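Local coordinates for ABC transporter substrate-binding protein (Bradyrhizobium japonicum, PDB 4I1D) that probably captures small solutes in the periplasm for an ABC importer and can hold d-malate in its pocket, at residues Ser220-Ser232 with Pro289-Tyr303. Numbering follows the deposited sequence.
Sequences SFTYNQGILQSTS and PSEPANAAKQALMSY. With SO4 (sulfate ion), chain H; SO4 (sulfate ion), chain K.
Tyr223 fills the densely packed end of this contact, its ring between Phe221 CE2 over one face and Asn294 CB over the other. The amide of Asn294 lies 30° from the ring plane, its CG 3.5 Å from Tyr223 CD2. Pro289 and the Gln298 amide approach the ring obliquely, and the hydroxyl bonds to Gln287 O. With CG anti to the carbonyl carbon (chi1 -71°), Gln298 sends its NE2 to Asn294 O in a 3.0 Å bond, nearly straight at the hydrogen but above the carbonyl plane, while OE1 meets Ser106. An alanine in place of Tyr223 would probably open a gap between Phe221 and Asn294 and leave Gln287 O without the phenol. Beyond the type II turn 223-226, a short parallel ladder adds strand 299-300 to strand 219-235: Leu228 N donates to Ala299 O (2.7 Å), Met301 N to Leu228 O (3.0 Å). Ser230 N donates to Tyr303 OH (2.9 Å). The margins face solvent: exposed Leu300 lays CD1 3.9 Å from Leu228 CD2, and Lys297 NZ bonds weakly to a sulfate, probably from crystallisation. Backbone pairing and a buried aromatic-amide cluster join the C-terminal chain to a strand that, as in relatives, probably links the lobes.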
loop_
_atom_site.group_PDB
_atom_site.type_symbol
_atom_site.label_atom_id
_atom_site.label_comp_id
_atom_site.label_asym_id
_atom_site.label_seq_id
_atom_site.Cartn_x
_atom_site.Cartn_y
_atom_site.Cartn_z
ATOM N N SER A 220 19.247 -12.430 40.037
ATOM C CA SER A 220 20.701 -12.419 39.998
ATOM C C SER A 220 21.166 -12.862 38.621
ATOM O O SER A 220 20.363 -12.972 37.689
ATOM C CB SER A 220 21.271 -13.352 41.073
ATOM O OG SER A 220 22.687 -13.283 41.111
ATOM N N PHE A 221 22.461 -13.120 38.491
ATOM C CA PHE A 221 23.024 -13.536 37.213
ATOM C C PHE A 221 24.381 -14.173 37.413
ATOM O O PHE A 221 24.966 -14.090 38.490
ATOM C CB PHE A 221 23.135 -12.350 36.242
ATOM C CG PHE A 221 24.279 -11.414 36.538
ATOM C CD1 PHE A 221 24.098 -10.311 37.360
ATOM C CD2 PHE A 221 25.532 -11.625 35.978
ATOM C CE1 PHE A 221 25.151 -9.433 37.627
ATOM C CE2 PHE A 221 26.591 -10.757 36.241
ATOM C CZ PHE A 221 26.399 -9.658 37.065
ATOM N N THR A 222 24.876 -14.815 36.365
ATOM C CA THR A 222 26.208 -15.397 36.391
ATOM C C THR A 222 27.024 -14.803 35.260
ATOM O O THR A 222 26.471 -14.420 34.228
ATOM C CB THR A 222 26.165 -16.927 36.206
ATOM O OG1 THR A 222 27.503 -17.441 36.204
ATOM C CG2 THR A 222 25.505 -17.281 34.882
ATOM N N TYR A 223 28.334 -14.709 35.452
ATOM C CA TYR A 223 29.206 -14.304 34.358
ATOM C C TYR A 223 29.571 -15.525 33.504
ATOM O O TYR A 223 30.086 -15.393 32.389
ATOM C CB TYR A 223 30.460 -13.588 34.866
ATOM C CG TYR A 223 30.256 -12.110 35.182
ATOM C CD1 TYR A 223 29.948 -11.195 34.174
ATOM C CD2 TYR A 223 30.398 -11.634 36.480
ATOM C CE1 TYR A 223 29.760 -9.851 34.452
ATOM C CE2 TYR A 223 30.221 -10.282 36.773
ATOM C CZ TYR A 223 29.904 -9.400 35.759
ATOM O OH TYR A 223 29.735 -8.068 36.060
ATOM N N ASN A 224 29.293 -16.717 34.020
ATOM C CA ASN A 224 29.627 -17.917 33.253
ATOM C C ASN A 224 28.984 -17.895 31.869
ATOM O O ASN A 224 27.769 -17.756 31.744
ATOM C CB ASN A 224 29.241 -19.190 33.995
ATOM C CG ASN A 224 29.866 -20.424 33.377
ATOM O OD1 ASN A 224 31.053 -20.425 33.041
ATOM N ND2 ASN A 224 29.071 -21.475 33.209
ATOM N N GLN A 225 29.811 -18.012 30.837
ATOM C CA GLN A 225 29.348 -17.981 29.448
ATOM C C GLN A 225 28.719 -16.647 29.071
ATOM O O GLN A 225 27.978 -16.557 28.089
ATOM C CB GLN A 225 28.375 -19.128 29.147
ATOM C CG GLN A 225 29.001 -20.517 29.263
ATOM C CD GLN A 225 28.324 -21.543 28.365
ATOM O OE1 GLN A 225 27.112 -21.488 28.141
ATOM N NE2 GLN A 225 29.113 -22.471 27.827
ATOM N N GLY A 226 29.012 -15.610 29.850
ATOM C CA GLY A 226 28.569 -14.274 29.495
ATOM C C GLY A 226 29.275 -13.838 28.228
ATOM O O GLY A 226 30.327 -14.377 27.885
ATOM N N ILE A 227 28.689 -12.885 27.514
ATOM C CA ILE A 227 29.352 -12.291 26.361
ATOM C C ILE A 227 29.954 -10.930 26.754
ATOM O O ILE A 227 29.231 -9.966 27.044
ATOM C CB ILE A 227 28.397 -12.134 25.164
ATOM C CG1 ILE A 227 27.834 -13.490 24.736
ATOM C CG2 ILE A 227 29.124 -11.481 24.005
ATOM C CD1 ILE A 227 26.700 -13.969 25.600
ATOM N N LEU A 228 31.283 -10.871 26.779
ATOM C CA LEU A 228 32.000 -9.682 27.238
ATOM C C LEU A 228 32.175 -8.691 26.091
ATOM O O LEU A 228 32.752 -9.022 25.048
ATOM C CB LEU A 228 33.360 -10.066 27.819
ATOM C CG LEU A 228 34.210 -8.904 28.328
ATOM C CD1 LEU A 228 33.424 -8.024 29.321
ATOM C CD2 LEU A 228 35.469 -9.450 28.956
ATOM N N GLN A 229 31.672 -7.481 26.291
ATOM C CA GLN A 229 31.637 -6.480 25.237
ATOM C C GLN A 229 32.169 -5.147 25.741
ATOM O O GLN A 229 32.474 -5.010 26.926
ATOM C CB GLN A 229 30.204 -6.314 24.743
ATOM C CG GLN A 229 29.616 -7.603 24.177
ATOM C CD GLN A 229 28.095 -7.601 24.215
ATOM O OE1 GLN A 229 27.472 -8.329 25.002
ATOM N NE2 GLN A 229 27.492 -6.775 23.377
ATOM N N SER A 230 32.269 -4.164 24.848
ATOM C CA SER A 230 32.779 -2.853 25.233
ATOM C C SER A 230 32.267 -1.737 24.334
ATOM O O SER A 230 31.944 -1.960 23.163
ATOM C CB SER A 230 34.309 -2.855 25.167
ATOM O OG SER A 230 34.742 -2.898 23.814
ATOM N N THR A 231 32.216 -0.525 24.877
ATOM C CA THR A 231 32.102 0.662 24.030
ATOM C C THR A 231 33.461 1.358 23.953
ATOM O O THR A 231 34.350 1.125 24.791
ATOM C CB THR A 231 31.033 1.659 24.531
ATOM O OG1 THR A 231 31.312 2.015 25.888
ATOM C CG2 THR A 231 29.623 1.042 24.436
ATOM N N SER A 232 33.616 2.194 22.933
ATOM C CA SER A 232 34.837 2.964 22.731
ATOM C C SER A 232 34.502 4.424 22.394
ATOM O O SER A 232 33.403 4.731 21.917
ATOM C CB SER A 232 35.682 2.356 21.593
ATOM O OG SER A 232 36.088 1.034 21.903
ATOM N N PRO A 289 32.640 -6.937 34.966
ATOM C CA PRO A 289 32.672 -7.766 33.746
ATOM C C PRO A 289 34.084 -8.080 33.249
ATOM O O PRO A 289 34.327 -9.195 32.794
ATOM C CB PRO A 289 31.923 -6.909 32.717
ATOM C CG PRO A 289 30.990 -6.028 33.571
ATOM C CD PRO A 289 31.826 -5.717 34.796
ATOM N N SER A 290 35.003 -7.127 33.346
ATOM C CA SER A 290 36.350 -7.316 32.807
ATOM C C SER A 290 37.411 -7.685 33.843
ATOM O O SER A 290 38.608 -7.704 33.534
ATOM C CB SER A 290 36.794 -6.071 32.045
ATOM O OG SER A 290 36.622 -4.907 32.834
ATOM N N GLU A 291 36.988 -7.962 35.070
ATOM C CA GLU A 291 37.921 -8.465 36.068
ATOM C C GLU A 291 38.428 -9.810 35.552
ATOM O O GLU A 291 37.635 -10.639 35.094
ATOM C CB GLU A 291 37.235 -8.615 37.424
ATOM C CG GLU A 291 38.186 -8.916 38.583
ATOM C CD GLU A 291 37.969 -10.297 39.174
ATOM O OE1 GLU A 291 38.504 -10.570 40.272
ATOM O OE2 GLU A 291 37.265 -11.113 38.543
ATOM N N PRO A 292 39.752 -10.026 35.600
ATOM C CA PRO A 292 40.362 -11.212 34.988
ATOM C C PRO A 292 39.602 -12.524 35.219
ATOM O O PRO A 292 39.379 -13.257 34.252
ATOM C CB PRO A 292 41.747 -11.246 35.627
ATOM C CG PRO A 292 42.073 -9.783 35.794
ATOM C CD PRO A 292 40.768 -9.123 36.173
ATOM N N ALA A 293 39.198 -12.812 36.455
ATOM C CA ALA A 293 38.530 -14.083 36.744
ATOM C C ALA A 293 37.124 -14.170 36.140
ATOM O O ALA A 293 36.671 -15.256 35.769
ATOM C CB ALA A 293 38.500 -14.366 38.247
ATOM N N ASN A 294 36.432 -13.037 36.039
ATOM C CA ASN A 294 35.122 -13.037 35.395
ATOM C C ASN A 294 35.253 -13.135 33.890
ATOM O O ASN A 294 34.472 -13.821 33.236
ATOM C CB ASN A 294 34.303 -11.803 35.775
ATOM C CG ASN A 294 33.814 -11.857 37.206
ATOM O OD1 ASN A 294 33.609 -12.935 37.746
ATOM N ND2 ASN A 294 33.638 -10.695 37.831
ATOM N N ALA A 295 36.250 -12.440 33.351
ATOM C CA ALA A 295 36.515 -12.441 31.918
ATOM C C ALA A 295 36.825 -13.851 31.422
ATOM O O ALA A 295 36.425 -14.234 30.316
ATOM C CB ALA A 295 37.675 -11.509 31.597
ATOM N N ALA A 296 37.536 -14.618 32.247
ATOM C CA ALA A 296 37.942 -15.967 31.876
ATOM C C ALA A 296 36.749 -16.895 31.660
ATOM O O ALA A 296 36.861 -17.876 30.940
ATOM C CB ALA A 296 38.908 -16.555 32.922
ATOM N N LYS A 297 35.612 -16.592 32.283
ATOM C CA LYS A 297 34.406 -17.417 32.123
ATOM C C LYS A 297 33.606 -17.018 30.883
ATOM O O LYS A 297 32.596 -17.636 30.580
ATOM C CB LYS A 297 33.464 -17.252 33.324
ATOM C CG LYS A 297 34.007 -17.678 34.677
ATOM C CD LYS A 297 33.091 -17.150 35.778
ATOM C CE LYS A 297 33.588 -17.516 37.164
ATOM N NZ LYS A 297 32.615 -18.402 37.860
ATOM N N GLN A 298 34.024 -15.965 30.191
ATOM C CA GLN A 298 33.160 -15.348 29.182
ATOM C C GLN A 298 33.660 -15.453 27.751
ATOM O O GLN A 298 34.841 -15.684 27.503
ATOM C CB GLN A 298 32.958 -13.870 29.495
ATOM C CG GLN A 298 32.078 -13.603 30.696
ATOM C CD GLN A 298 31.984 -12.119 31.005
ATOM O OE1 GLN A 298 31.241 -11.378 30.353
ATOM N NE2 GLN A 298 32.748 -11.677 31.999
ATOM N N ALA A 299 32.741 -15.265 26.810
ATOM C CA ALA A 299 33.109 -15.094 25.417
ATOM C C ALA A 299 33.468 -13.627 25.184
ATOM O O ALA A 299 32.685 -12.718 25.479
ATOM C CB ALA A 299 31.970 -15.508 24.517
ATOM N N LEU A 300 34.665 -13.396 24.670
ATOM C CA LEU A 300 35.066 -12.054 24.333
ATOM C C LEU A 300 34.564 -11.739 22.929
ATOM O O LEU A 300 35.036 -12.316 21.947
ATOM C CB LEU A 300 36.590 -11.941 24.402
ATOM C CG LEU A 300 37.148 -10.538 24.175
ATOM C CD1 LEU A 300 36.598 -9.534 25.213
ATOM C CD2 LEU A 300 38.666 -10.592 24.211
HETATM N N MSE A 301 33.598 -10.838 22.827
HETATM C CA MSE A 301 33.049 -10.494 21.517
HETATM C C MSE A 301 34.129 -10.030 20.542
HETATM O O MSE A 301 34.957 -9.178 20.878
HETATM C CB MSE A 301 31.966 -9.423 21.628
HETATM C CG MSE A 301 31.495 -8.926 20.256
HETATM SE SE MSE A 301 29.717 -8.124 20.313
HETATM C CE MSE A 301 28.779 -9.664 21.055
ATOM N N SER A 302 34.119 -10.601 19.341
ATOM C CA SER A 302 35.005 -10.170 18.256
ATOM C C SER A 302 34.334 -9.111 17.381
ATOM O O SER A 302 33.504 -9.425 16.519
ATOM C CB SER A 302 35.418 -11.373 17.385
ATOM O OG SER A 302 36.202 -10.966 16.275
ATOM N N TYR A 303 34.693 -7.854 17.615
ATOM C CA TYR A 303 34.221 -6.747 16.793
ATOM C C TYR A 303 34.766 -6.794 15.370
ATOM O O TYR A 303 34.120 -6.313 14.447
ATOM C CB TYR A 303 34.517 -5.405 17.484
ATOM C CG TYR A 303 33.706 -5.307 18.741
ATOM C CD1 TYR A 303 32.319 -5.197 18.676
ATOM C CD2 TYR A 303 34.304 -5.401 19.991
ATOM C CE1 TYR A 303 31.552 -5.139 19.824
ATOM C CE2 TYR A 303 33.550 -5.349 21.142
ATOM C CZ TYR A 303 32.173 -5.216 21.058
ATOM O OH TYR A 303 31.411 -5.159 22.212
HETATM S S SO4 H . 38.287 -7.909 17.888
HETATM O O1 SO4 H . 37.756 -7.773 19.245
HETATM O O2 SO4 H . 38.925 -6.650 17.504
HETATM O O3 SO4 H . 39.241 -9.017 17.822
HETATM O O4 SO4 H . 37.195 -8.203 16.965
HETATM S S SO4 K . 29.019 -18.544 38.990
HETATM O O1 SO4 K . 29.506 -18.801 40.343
HETATM O O2 SO4 K . 29.178 -17.121 38.669
HETATM O O3 SO4 K . 29.771 -19.370 38.039
HETATM O O4 SO4 K . 27.601 -18.888 38.950
#